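Local coordinates for amino acid adenylation domain-containing protein (Bacillus stratosphericus LAMA 585, PDB 6ULY), which is the adenylation domain of a keto acid-selecting nonribosomal peptide synthetase module and probably activates its substrate as a keto acyl adenylate for depsipeptide synthesis, at residues I227-L232 / I336-V341; D172-I177 / H191-V196; N199-V204 / N234-C239; R328-M333 / V340-A345. One frame throughout, in Å; residues are numbered along the deposited sequence.

Contact 1 of 4, residues I227-L232 / I336-V341; sequences IVMFHL and ISSAVV. With QA7 (5'-O-{(S)-hydroxy[(4-methyl-2-oxopentanoyl)oxy]phosphoryl}adenosine), chain C.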
# COMPACT_ATOMS: atom_id res chain seq x y z
N ILE A 227 -20.85 6.86 -13.07
CA ILE A 227 -21.21 8.26 -12.88
C ILE A 227 -20.84 9.08 -14.12
O ILE A 227 -21.65 9.90 -14.58
CB ILE A 227 -20.55 8.82 -11.60
CG1 ILE A 227 -20.90 10.30 -11.41
CG2 ILE A 227 -19.02 8.62 -11.62
CD1 ILE A 227 -22.40 10.58 -11.30
N VAL A 228 -19.66 8.86 -14.69
CA VAL A 228 -19.19 9.68 -15.80
C VAL A 228 -19.51 9.01 -17.13
O VAL A 228 -20.26 9.56 -17.94
CB VAL A 228 -17.68 9.97 -15.69
CG1 VAL A 228 -17.23 10.84 -16.86
CG2 VAL A 228 -17.36 10.63 -14.37
N MET A 229 -18.94 7.83 -17.36
CA MET A 229 -19.02 7.24 -18.70
C MET A 229 -20.46 7.06 -19.15
O MET A 229 -20.73 7.06 -20.36
CB MET A 229 -18.30 5.89 -18.73
CG MET A 229 -18.25 5.26 -20.11
SD MET A 229 -17.31 3.73 -20.17
CE MET A 229 -18.30 2.66 -19.13
N PHE A 230 -21.41 6.93 -18.22
CA PHE A 230 -22.81 6.73 -18.58
C PHE A 230 -23.68 7.86 -18.05
O PHE A 230 -24.19 8.65 -18.84
CB PHE A 230 -23.28 5.36 -18.11
CG PHE A 230 -23.18 4.31 -19.18
CD1 PHE A 230 -24.32 3.74 -19.72
CD2 PHE A 230 -21.95 3.93 -19.68
CE1 PHE A 230 -24.23 2.80 -20.72
CE2 PHE A 230 -21.85 2.99 -20.68
CZ PHE A 230 -23.00 2.42 -21.21
N HIS A 231 -23.85 7.98 -16.73
CA HIS A 231 -24.82 8.94 -16.22
C HIS A 231 -24.56 10.34 -16.77
O HIS A 231 -25.45 10.96 -17.36
CB HIS A 231 -24.80 8.95 -14.69
CG HIS A 231 -25.72 9.97 -14.09
ND1 HIS A 231 -27.06 10.04 -14.38
CD2 HIS A 231 -25.47 10.98 -13.21
CE1 HIS A 231 -27.61 11.03 -13.71
NE2 HIS A 231 -26.67 11.62 -12.99
N LEU A 232 -23.33 10.86 -16.61
CA LEU A 232 -23.06 12.22 -17.05
C LEU A 232 -23.03 12.31 -18.58
O LEU A 232 -23.48 13.30 -19.15
CB LEU A 232 -21.75 12.73 -16.45
CG LEU A 232 -21.81 13.06 -14.96
CD1 LEU A 232 -20.44 13.54 -14.48
CD2 LEU A 232 -22.88 14.09 -14.64
N ILE A 336 -8.70 9.54 -14.32
CA ILE A 336 -8.76 10.17 -15.64
C ILE A 336 -10.21 10.22 -16.12
O ILE A 336 -10.48 10.26 -17.33
CB ILE A 336 -7.85 9.43 -16.64
CG1 ILE A 336 -8.26 7.96 -16.76
CG2 ILE A 336 -6.38 9.52 -16.20
CD1 ILE A 336 -7.37 7.16 -17.69
N SER A 337 -11.16 10.22 -15.17
CA SER A 337 -12.57 10.47 -15.43
C SER A 337 -13.24 9.36 -16.24
O SER A 337 -14.16 9.62 -17.02
CB SER A 337 -12.78 11.81 -16.14
OG SER A 337 -12.32 12.88 -15.34
N SER A 338 -12.79 8.12 -16.05
CA SER A 338 -13.38 6.92 -16.66
C SER A 338 -12.65 6.58 -17.96
O SER A 338 -11.42 6.69 -18.02
CB SER A 338 -14.90 7.07 -16.85
OG SER A 338 -15.26 7.70 -18.07
N ALA A 339 -13.38 6.14 -18.98
CA ALA A 339 -12.73 5.54 -20.14
C ALA A 339 -12.00 6.59 -20.97
O ALA A 339 -12.46 7.73 -21.12
CB ALA A 339 -13.75 4.82 -21.00
N VAL A 340 -10.85 6.20 -21.52
CA VAL A 340 -10.08 7.05 -22.42
C VAL A 340 -9.72 6.34 -23.72
O VAL A 340 -9.15 6.96 -24.62
CB VAL A 340 -8.81 7.59 -21.74
CG1 VAL A 340 -9.19 8.50 -20.57
CG2 VAL A 340 -7.92 6.44 -21.26
N VAL A 341 -10.03 5.05 -23.84
CA VAL A 341 -9.85 4.30 -25.08
C VAL A 341 -11.09 3.45 -25.31
O VAL A 341 -11.67 2.91 -24.36
CB VAL A 341 -8.59 3.40 -25.04
CG1 VAL A 341 -7.33 4.25 -25.10
CG2 VAL A 341 -8.59 2.52 -23.80
C01 QA7 C . -13.88 1.78 -18.85
C02 QA7 C . -14.23 2.00 -17.42
C03 QA7 C . -14.92 3.32 -17.26
C04 QA7 C . -12.95 1.77 -16.67
C05 QA7 C . -12.64 2.68 -15.53
C06 QA7 C . -12.28 2.09 -14.20
C10 QA7 C . -9.08 1.48 -13.00
C11 QA7 C . -8.28 0.38 -13.18
C12 QA7 C . -7.20 0.69 -14.30
C13 QA7 C . -6.95 -0.41 -14.79
C14 QA7 C . -8.29 -1.34 -14.60
C16 QA7 C . -9.84 -0.71 -16.29
C18 QA7 C . -9.45 -2.15 -17.81
C19 QA7 C . -9.37 -2.98 -18.93
C21 QA7 C . -7.74 -4.16 -17.97
C23 QA7 C . -8.62 -2.40 -16.80
N15 QA7 C . -8.90 -1.49 -15.86
N17 QA7 C . -10.19 -1.10 -17.49
N20 QA7 C . -8.52 -3.94 -18.97
N22 QA7 C . -7.77 -3.43 -16.91
N24 QA7 C . -10.22 -2.73 -20.02
O07 QA7 C . -11.87 2.84 -13.16
O09 QA7 C . -10.02 1.29 -12.00
O25 QA7 C . -9.04 -0.75 -13.78
O26 QA7 C . -5.93 -1.17 -14.11
O27 QA7 C . -5.97 1.44 -13.88
O28 QA7 C . -12.19 2.00 -10.94
O29 QA7 C . -10.55 3.49 -11.25
O30 QA7 C . -12.37 0.97 -14.08
O31 QA7 C . -12.63 3.80 -15.69
P08 QA7 C . -11.15 2.36 -11.83
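Met-229 and Ala-339 meet where helical residues 227-232 pass strand residues 338-341 at 98°. The CG of Met-229 is anti to the backbone N (chi1 -176°), and the chain runs on extended to the sulfur. This brings SD to 3.8 Å from Ala-339 CB. A bend at the last torsion then sets CE 3.9 Å from QA7 C03, a methyl that SD also touches. Ala-339 CB in turn reaches the other methyl of the ligand, C01, at 3.7 Å. The branched end of the 4-methyl-2-oxopentanoyl group thus meets both side chains. These residues form part of the acyl pocket in this AMP-binding (ANL) family domain, with a helix on one side and a strand of the large mixed sheet on the other. Ser-337 and Ser-338 both face Met-333, a G1 beta bulge at the start of that strand. Ser-338 OG is 3.6 Å from Met-229 CB, and it also makes a weak hydrogen bond with Asn-199 OD1. The same residue borders the ligand, its CA lying 3.4 Å from the keto oxygen O31 of QA7. Val-228 comes alongside this serine: its CG1, anti to the backbone N, lies 3.9 Å from Ser-338 OG. The helix has a wider pi-type turn here, marked by the bond from Leu-232 N to Ile-227 O.

Contact 2 of 4, residues D172-I177 / H191-V196; sequences DSVFFI and HSHRSV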
# COMPACT_ATOMS: atom_id res chain seq x y z
N ASP A 172 -13.76 24.49 -10.63
CA ASP A 172 -14.26 24.08 -9.33
C ASP A 172 -14.30 22.56 -9.24
O ASP A 172 -14.59 21.87 -10.22
CB ASP A 172 -15.66 24.65 -9.09
CG ASP A 172 -15.66 26.16 -8.93
OD1 ASP A 172 -14.56 26.75 -8.85
OD2 ASP A 172 -16.76 26.75 -8.87
N SER A 173 -13.98 22.04 -8.06
CA SER A 173 -14.15 20.61 -7.82
C SER A 173 -15.62 20.24 -7.89
O SER A 173 -16.47 20.89 -7.28
CB SER A 173 -13.58 20.24 -6.45
OG SER A 173 -12.18 20.45 -6.42
N VAL A 174 -15.93 19.18 -8.64
CA VAL A 174 -17.32 18.77 -8.85
C VAL A 174 -17.68 17.56 -8.00
O VAL A 174 -18.82 17.46 -7.53
CB VAL A 174 -17.58 18.51 -10.35
CG1 VAL A 174 -16.78 17.30 -10.84
CG2 VAL A 174 -19.08 18.33 -10.62
N PHE A 175 -16.75 16.63 -7.79
CA PHE A 175 -16.98 15.55 -6.83
C PHE A 175 -15.66 14.87 -6.50
O PHE A 175 -14.68 14.95 -7.24
CB PHE A 175 -18.00 14.52 -7.36
CG PHE A 175 -17.54 13.76 -8.57
CD1 PHE A 175 -16.70 12.67 -8.46
CD2 PHE A 175 -17.99 14.12 -9.83
CE1 PHE A 175 -16.28 11.97 -9.58
CE2 PHE A 175 -17.58 13.42 -10.95
CZ PHE A 175 -16.73 12.34 -10.83
N PHE A 176 -15.67 14.20 -5.35
CA PHE A 176 -14.65 13.23 -4.98
C PHE A 176 -15.12 11.82 -5.35
O PHE A 176 -16.32 11.55 -5.40
CB PHE A 176 -14.36 13.27 -3.48
CG PHE A 176 -13.80 14.57 -3.00
CD1 PHE A 176 -12.48 14.91 -3.25
CD2 PHE A 176 -14.58 15.45 -2.28
CE1 PHE A 176 -11.95 16.10 -2.80
CE2 PHE A 176 -14.07 16.65 -1.82
CZ PHE A 176 -12.74 16.97 -2.09
N ILE A 177 -14.17 10.93 -5.59
CA ILE A 177 -14.48 9.52 -5.80
C ILE A 177 -13.33 8.69 -5.25
O ILE A 177 -12.16 9.03 -5.43
CB ILE A 177 -14.76 9.20 -7.29
CG1 ILE A 177 -15.11 7.72 -7.45
CG2 ILE A 177 -13.57 9.56 -8.16
CD1 ILE A 177 -15.88 7.40 -8.73
N HIS A 191 -12.07 15.67 -8.66
CA HIS A 191 -12.28 16.05 -10.05
C HIS A 191 -12.92 17.42 -10.13
O HIS A 191 -13.55 17.90 -9.19
CB HIS A 191 -13.15 15.03 -10.78
CG HIS A 191 -12.37 13.90 -11.39
ND1 HIS A 191 -11.54 14.07 -12.47
CD2 HIS A 191 -12.31 12.59 -11.07
CE1 HIS A 191 -10.99 12.91 -12.79
NE2 HIS A 191 -11.44 12.00 -11.95
N SER A 192 -12.77 18.04 -11.29
CA SER A 192 -13.39 19.32 -11.60
C SER A 192 -14.42 19.13 -12.70
O SER A 192 -14.48 18.10 -13.37
CB SER A 192 -12.33 20.34 -12.03
OG SER A 192 -11.84 20.02 -13.32
N HIS A 193 -15.25 20.16 -12.89
CA HIS A 193 -16.18 20.14 -14.02
C HIS A 193 -15.42 19.96 -15.33
O HIS A 193 -15.87 19.24 -16.23
CB HIS A 193 -17.00 21.43 -14.07
CG HIS A 193 -17.78 21.71 -12.82
ND1 HIS A 193 -19.10 21.35 -12.68
CD2 HIS A 193 -17.43 22.34 -11.67
CE1 HIS A 193 -19.53 21.72 -11.49
NE2 HIS A 193 -18.54 22.33 -10.86
N ARG A 194 -14.26 20.61 -15.46
CA ARG A 194 -13.51 20.60 -16.71
C ARG A 194 -13.00 19.20 -17.03
O ARG A 194 -13.13 18.73 -18.17
CB ARG A 194 -12.35 21.60 -16.64
CG ARG A 194 -11.67 21.85 -17.97
CD ARG A 194 -10.42 22.71 -17.83
NE ARG A 194 -10.70 24.02 -17.24
CZ ARG A 194 -11.20 25.06 -17.90
NH1 ARG A 194 -11.50 24.95 -19.19
NH2 ARG A 194 -11.41 26.21 -17.27
N SER A 195 -12.39 18.53 -16.05
CA SER A 195 -11.82 17.21 -16.32
C SER A 195 -12.91 16.20 -16.64
O SER A 195 -12.77 15.38 -17.55
CB SER A 195 -10.98 16.75 -15.13
OG SER A 195 -11.69 16.79 -13.91
N VAL A 196 -14.02 16.23 -15.90
CA VAL A 196 -15.12 15.31 -16.17
C VAL A 196 -15.72 15.60 -17.54
O VAL A 196 -15.84 14.70 -18.38
CB VAL A 196 -16.18 15.40 -15.06
CG1 VAL A 196 -17.39 14.58 -15.41
CG2 VAL A 196 -15.57 14.93 -13.73
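The carbonyl oxygen of His-191 is met by two groups of the opposing strand. Val-174 N gives it a hydrogen bond of 2.8 Å, the donor tilted 28° from the carbonyl plane. Ser-173 CA adds a CA-H...O contact at 3.1 Å. In return His-191 N donates to Phe-175 O. Past the strand end, His-193 N donates to Asp-172 O at 3.2 Å, nearly straight in line with the C=O bond. Val-174 covers one face of the His-193 ring, and its CG2 makes a CH-pi contact 3.8 Å from the ring centroid. CG1 of the same valine takes the place between backbone N and carbonyl carbon (chi1 66°), which turns it to Val-196 CG2 at 3.9 Å. Val-196 CG2 also touches Phe-175 CE2, at 3.7 Å. Ser-195 OG and His-191 ND1 share a hydrogen bond at the ring edge, and OG also accepts from Ser-192 N, which helps fix the ring. The other ring nitrogen, His-191 NE2, bonds to Ser-334 O. Ser-192 OG accepts from Ser-195 N, so the two serines form a capping box. The arrangement is a beta hairpin running straight into a capped helix; in adenylating enzymes of this family, its turn carries the phosphate-binding loop.

Contact 3 of 4, residues N199-V204 / N234-C239; sequences NVKGTV and NVYTGC
Val-200 packs tightly on Tyr-236. Its CG1 lies 3.6 Å from Tyr-236 CG and approaches the ring obliquely. The CG of Tyr-236 is anti to its backbone N (chi1 179°), which swings the ring across to the other helix. Beyond Val-200 the ring meets Lys-201, whose extended chain crosses it at about a right angle. Lys-201 CE is 3.4 Å from Tyr-236 OH, and Lys-201 CG is 3.8 Å from Tyr-236 CZ. The lysine serves here with its methylene groups. Its ammonium end goes further, to the carbonyl oxygens of Val-11, Gln-13 and Ala-15, and these bonds probably hold the chain straight. The Val-204 end is looser; Val-204, Thr-237 and Tyr-236 are partly exposed, while Val-200 and Lys-201 are buried. The Val-204 and Thr-237 side chains pass each other in opposite directions, CG2 of Val-204 3.8 Å from CG2 of Thr-237. The same valine methyl reaches Tyr-236 CD1 only at 4.2 Å. No hydrogen bond joins the two segments. Gly-238, with positive phi, ends the second helix in a Schellman motif, with Cys-239 N bonded to Asn-234 O and a weak bond from Gly-238 N to Val-235 O. The contact joins helix 193-207 to the C-terminal end of helix 224-237. Helix 18-26 touches Tyr-236 and Val-235 through Val-21, and strand 240-243 follows directly, where Gln-241 touches Asn-234 and Val-235.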
# COMPACT_ATOMS: atom_id res chain seq x y z
N ASN A 199 -13.73 14.36 -20.48
CA ASN A 199 -13.93 12.94 -20.75
C ASN A 199 -15.29 12.70 -21.39
O ASN A 199 -15.41 11.92 -22.35
CB ASN A 199 -13.80 12.13 -19.46
CG ASN A 199 -13.92 10.64 -19.70
OD1 ASN A 199 -15.00 10.13 -19.98
ND2 ASN A 199 -12.80 9.94 -19.59
N VAL A 200 -16.33 13.36 -20.88
CA VAL A 200 -17.66 13.20 -21.47
C VAL A 200 -17.64 13.59 -22.94
O VAL A 200 -18.11 12.84 -23.80
CB VAL A 200 -18.69 14.03 -20.68
CG1 VAL A 200 -19.93 14.26 -21.51
CG2 VAL A 200 -19.03 13.35 -19.36
N LYS A 201 -17.08 14.76 -23.25
CA LYS A 201 -17.07 15.23 -24.63
C LYS A 201 -16.20 14.35 -25.51
O LYS A 201 -16.57 14.05 -26.65
CB LYS A 201 -16.60 16.69 -24.67
CG LYS A 201 -17.55 17.63 -23.97
CD LYS A 201 -17.00 19.04 -23.86
CE LYS A 201 -18.02 19.97 -23.21
NZ LYS A 201 -17.50 21.34 -23.02
N GLY A 202 -15.05 13.91 -25.00
CA GLY A 202 -14.25 12.96 -25.75
C GLY A 202 -14.98 11.65 -25.96
O GLY A 202 -14.94 11.08 -27.06
N THR A 203 -15.65 11.15 -24.92
CA THR A 203 -16.37 9.89 -25.04
C THR A 203 -17.52 10.00 -26.03
O THR A 203 -17.74 9.09 -26.84
CB THR A 203 -16.89 9.46 -23.66
OG1 THR A 203 -15.78 9.08 -22.84
CG2 THR A 203 -17.87 8.29 -23.78
N VAL A 204 -18.26 11.11 -25.99
CA VAL A 204 -19.38 11.29 -26.92
C VAL A 204 -18.88 11.31 -28.36
O VAL A 204 -19.50 10.72 -29.26
CB VAL A 204 -20.15 12.58 -26.58
CG1 VAL A 204 -21.14 12.93 -27.69
CG2 VAL A 204 -20.87 12.42 -25.25
N ASN A 234 -24.91 10.63 -20.42
CA ASN A 234 -26.31 10.58 -20.80
C ASN A 234 -26.99 11.93 -20.60
O ASN A 234 -27.71 12.40 -21.48
CB ASN A 234 -27.04 9.49 -20.00
CG ASN A 234 -26.58 8.10 -20.36
OD1 ASN A 234 -26.21 7.82 -21.50
ND2 ASN A 234 -26.59 7.20 -19.38
N VAL A 235 -26.76 12.57 -19.45
CA VAL A 235 -27.34 13.89 -19.22
C VAL A 235 -26.78 14.90 -20.22
O VAL A 235 -27.50 15.77 -20.71
CB VAL A 235 -27.09 14.34 -17.76
CG1 VAL A 235 -27.84 15.64 -17.47
CG2 VAL A 235 -27.53 13.26 -16.79
N TYR A 236 -25.48 14.80 -20.53
CA TYR A 236 -24.86 15.73 -21.47
C TYR A 236 -25.48 15.61 -22.85
O TYR A 236 -25.74 16.62 -23.52
CB TYR A 236 -23.36 15.49 -21.54
CG TYR A 236 -22.64 16.41 -22.50
CD1 TYR A 236 -22.41 16.03 -23.82
CD2 TYR A 236 -22.20 17.67 -22.09
CE1 TYR A 236 -21.76 16.88 -24.70
CE2 TYR A 236 -21.55 18.52 -22.97
CZ TYR A 236 -21.33 18.12 -24.27
OH TYR A 236 -20.68 18.96 -25.14
N THR A 237 -25.68 14.38 -23.32
CA THR A 237 -26.41 14.17 -24.57
C THR A 237 -27.91 14.35 -24.40
O THR A 237 -28.63 14.41 -25.40
CB THR A 237 -26.12 12.77 -25.13
OG1 THR A 237 -26.63 11.77 -24.23
CG2 THR A 237 -24.62 12.57 -25.33
N GLY A 238 -28.40 14.44 -23.16
CA GLY A 238 -29.82 14.54 -22.92
C GLY A 238 -30.62 13.33 -23.34
O GLY A 238 -31.84 13.44 -23.51
N CYS A 239 -29.98 12.18 -23.50
CA CYS A 239 -30.65 10.97 -23.96
C CYS A 239 -31.36 10.28 -22.80
O CYS A 239 -31.22 10.64 -21.63
CB CYS A 239 -29.65 10.01 -24.62
SG CYS A 239 -28.68 8.98 -23.48

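Contact 4 of 4, residues R328-M333 / V340-A345; sequences RPAFGM and VVFSFA. With QA7 (5'-O-{(S)-hydroxy[(4-methyl-2-oxopentanoyl)oxy]phosphoryl}adenosine), chain C.
Phe-331 turns its ring edge to Val-341, whose CG2 lies near the ring plane and 3.6 Å from Phe-331 CB. Val-340 runs beside the same ring and points the same way, its CG2 4.0 Å from Phe-331 CE2. Both valines face Phe-331, which makes a classic beta bulge. Val-340 N donates to Phe-331 O at 2.9 Å, while the return bond from Phe-331 N to Val-341 O is weak. On the other face of the sheet, Ala-330 CB rests obliquely against the ring of Phe-342, 3.6 Å from CD1. Ser-343 N bonds to Pro-329 O in the carbonyl plane. At the outer end Arg-328 crosses Phe-344 at a slant. Arg-328 CG is anti to its carbonyl carbon (chi1 -59°), and the chain then runs extended to NE, which carries CD to 3.8 Å from Phe-344 CD1. Guanidinium and ring planes are 61° apart, and Arg-328 NH1 is hydrogen-bonded to Asn-207 OD1. The ligand lies along the first strand. QA7 N24 donates to Ala-330 O at 2.6 Å, and the Phe-331 ring has QA7 C13 at its edge. Met-333 CG comes 3.2 Å from the ribose oxygen O27 of QA7. This is an antiparallel beta hairpin whose first strand lines the adenylate site.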
# COMPACT_ATOMS: atom_id res chain seq x y z
N ARG A 328 -17.77 -3.19 -27.21
CA ARG A 328 -16.69 -2.22 -27.34
C ARG A 328 -15.78 -2.30 -26.12
O ARG A 328 -16.10 -1.73 -25.06
CB ARG A 328 -17.25 -0.81 -27.51
CG ARG A 328 -18.15 -0.69 -28.72
CD ARG A 328 -18.55 0.74 -29.00
NE ARG A 328 -19.66 0.80 -29.95
CZ ARG A 328 -20.33 1.91 -30.26
NH1 ARG A 328 -20.02 3.06 -29.69
NH2 ARG A 328 -21.32 1.85 -31.14
N PRO A 329 -14.65 -3.01 -26.20
CA PRO A 329 -13.69 -2.97 -25.09
C PRO A 329 -13.26 -1.54 -24.80
O PRO A 329 -13.15 -0.70 -25.71
CB PRO A 329 -12.52 -3.82 -25.61
CG PRO A 329 -13.14 -4.73 -26.61
CD PRO A 329 -14.26 -3.96 -27.25
N ALA A 330 -13.03 -1.25 -23.52
CA ALA A 330 -12.63 0.09 -23.11
C ALA A 330 -11.79 -0.01 -21.85
O ALA A 330 -11.89 -0.97 -21.08
CB ALA A 330 -13.85 0.98 -22.87
N PHE A 331 -10.95 1.01 -21.65
CA PHE A 331 -10.12 1.11 -20.46
C PHE A 331 -10.16 2.53 -19.92
O PHE A 331 -10.27 3.50 -20.69
CB PHE A 331 -8.66 0.71 -20.74
CG PHE A 331 -7.65 1.46 -19.90
CD1 PHE A 331 -7.38 1.05 -18.60
CD2 PHE A 331 -7.00 2.57 -20.40
CE1 PHE A 331 -6.46 1.74 -17.83
CE2 PHE A 331 -6.09 3.26 -19.63
CZ PHE A 331 -5.82 2.84 -18.34
N GLY A 332 -10.08 2.65 -18.61
CA GLY A 332 -10.02 3.96 -17.99
C GLY A 332 -9.72 3.82 -16.51
O GLY A 332 -9.52 2.72 -15.99
N MET A 333 -9.69 4.97 -15.84
CA MET A 333 -9.43 5.01 -14.41
C MET A 333 -10.22 6.17 -13.82
O MET A 333 -10.51 7.15 -14.50
CB MET A 333 -7.94 5.20 -14.09
CG MET A 333 -6.98 4.31 -14.88
SD MET A 333 -5.24 4.67 -14.53
CE MET A 333 -5.17 4.26 -12.78
N VAL A 340 -10.85 6.20 -21.52
CA VAL A 340 -10.08 7.05 -22.42
C VAL A 340 -9.72 6.34 -23.72
O VAL A 340 -9.15 6.96 -24.62
CB VAL A 340 -8.81 7.59 -21.74
CG1 VAL A 340 -9.19 8.50 -20.57
CG2 VAL A 340 -7.92 6.44 -21.26
N VAL A 341 -10.03 5.05 -23.84
CA VAL A 341 -9.85 4.30 -25.08
C VAL A 341 -11.09 3.45 -25.31
O VAL A 341 -11.67 2.91 -24.36
CB VAL A 341 -8.59 3.40 -25.04
CG1 VAL A 341 -7.33 4.25 -25.10
CG2 VAL A 341 -8.59 2.52 -23.80
N PHE A 342 -11.48 3.32 -26.58
CA PHE A 342 -12.60 2.48 -26.98
C PHE A 342 -12.21 1.72 -28.24
O PHE A 342 -11.67 2.31 -29.18
CB PHE A 342 -13.86 3.31 -27.26
CG PHE A 342 -14.48 3.91 -26.03
CD1 PHE A 342 -15.40 3.20 -25.28
CD2 PHE A 342 -14.16 5.20 -25.64
CE1 PHE A 342 -15.98 3.76 -24.16
CE2 PHE A 342 -14.74 5.77 -24.52
CZ PHE A 342 -15.65 5.04 -23.78
N SER A 343 -12.49 0.41 -28.26
CA SER A 343 -12.21 -0.44 -29.41
C SER A 343 -13.51 -0.73 -30.15
O SER A 343 -14.49 -1.19 -29.54
CB SER A 343 -11.55 -1.75 -28.97
OG SER A 343 -11.46 -2.66 -30.05
N PHE A 344 -13.52 -0.48 -31.46
CA PHE A 344 -14.70 -0.69 -32.29
C PHE A 344 -14.49 -1.82 -33.29
O PHE A 344 -15.07 -1.82 -34.38
CB PHE A 344 -15.06 0.59 -33.05
CG PHE A 344 -15.05 1.82 -32.21
CD1 PHE A 344 -16.17 2.21 -31.51
CD2 PHE A 344 -13.90 2.60 -32.12
CE1 PHE A 344 -16.16 3.36 -30.73
CE2 PHE A 344 -13.88 3.74 -31.35
CZ PHE A 344 -15.01 4.12 -30.65
N ALA A 345 -13.66 -2.81 -32.93
CA ALA A 345 -13.21 -3.83 -33.86
C ALA A 345 -13.63 -5.24 -33.49
O ALA A 345 -13.34 -6.17 -34.24
CB ALA A 345 -11.68 -3.79 -33.98
C01 QA7 C . -13.88 1.78 -18.85
C02 QA7 C . -14.23 2.00 -17.42
C03 QA7 C . -14.92 3.32 -17.26
C04 QA7 C . -12.95 1.77 -16.67
C05 QA7 C . -12.64 2.68 -15.53
C06 QA7 C . -12.28 2.09 -14.20
C10 QA7 C . -9.08 1.48 -13.00
C11 QA7 C . -8.28 0.38 -13.18
C12 QA7 C . -7.20 0.69 -14.30
C13 QA7 C . -6.95 -0.41 -14.79
C14 QA7 C . -8.29 -1.34 -14.60
C16 QA7 C . -9.84 -0.71 -16.29
C18 QA7 C . -9.45 -2.15 -17.81
C19 QA7 C . -9.37 -2.98 -18.93
C21 QA7 C . -7.74 -4.16 -17.97
C23 QA7 C . -8.62 -2.40 -16.80
N15 QA7 C . -8.90 -1.49 -15.86
N17 QA7 C . -10.19 -1.10 -17.49
N20 QA7 C . -8.52 -3.94 -18.97
N22 QA7 C . -7.77 -3.43 -16.91
N24 QA7 C . -10.22 -2.73 -20.02
O07 QA7 C . -11.87 2.84 -13.16
O09 QA7 C . -10.02 1.29 -12.00
O25 QA7 C . -9.04 -0.75 -13.78
O26 QA7 C . -5.93 -1.17 -14.11
O27 QA7 C . -5.97 1.44 -13.88
O28 QA7 C . -12.19 2.00 -10.94
O29 QA7 C . -10.55 3.49 -11.25
O30 QA7 C . -12.37 0.97 -14.08
O31 QA7 C . -12.63 3.80 -15.69
P08 QA7 C . -11.15 2.36 -11.83

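Contacts 1, 2 and 4 are buried, while contact 3 is partly open to solvent. Contacts 1 and 4 share Val-340 and Val-341 and both touch QA7. Contact 1 meets mainly its acyl end, contact 4 mainly the adenosine, though Gly-332 also borders the keto oxygen. Contacts 1 and 3 both use helix 224-237, and contacts 2 and 3 both use helix 193-207. Asn-199, on the helix segment of contact 3, bonds through ND2 to Ala-339 O of contact 1. The chemistry follows the place: the two hairpins, contacts 2 and 4, rest on backbone hydrogen bonds, whereas contacts 1 and 3 have none across their segments and rely on side-chain packing. Contacts 2 and 4 do not touch.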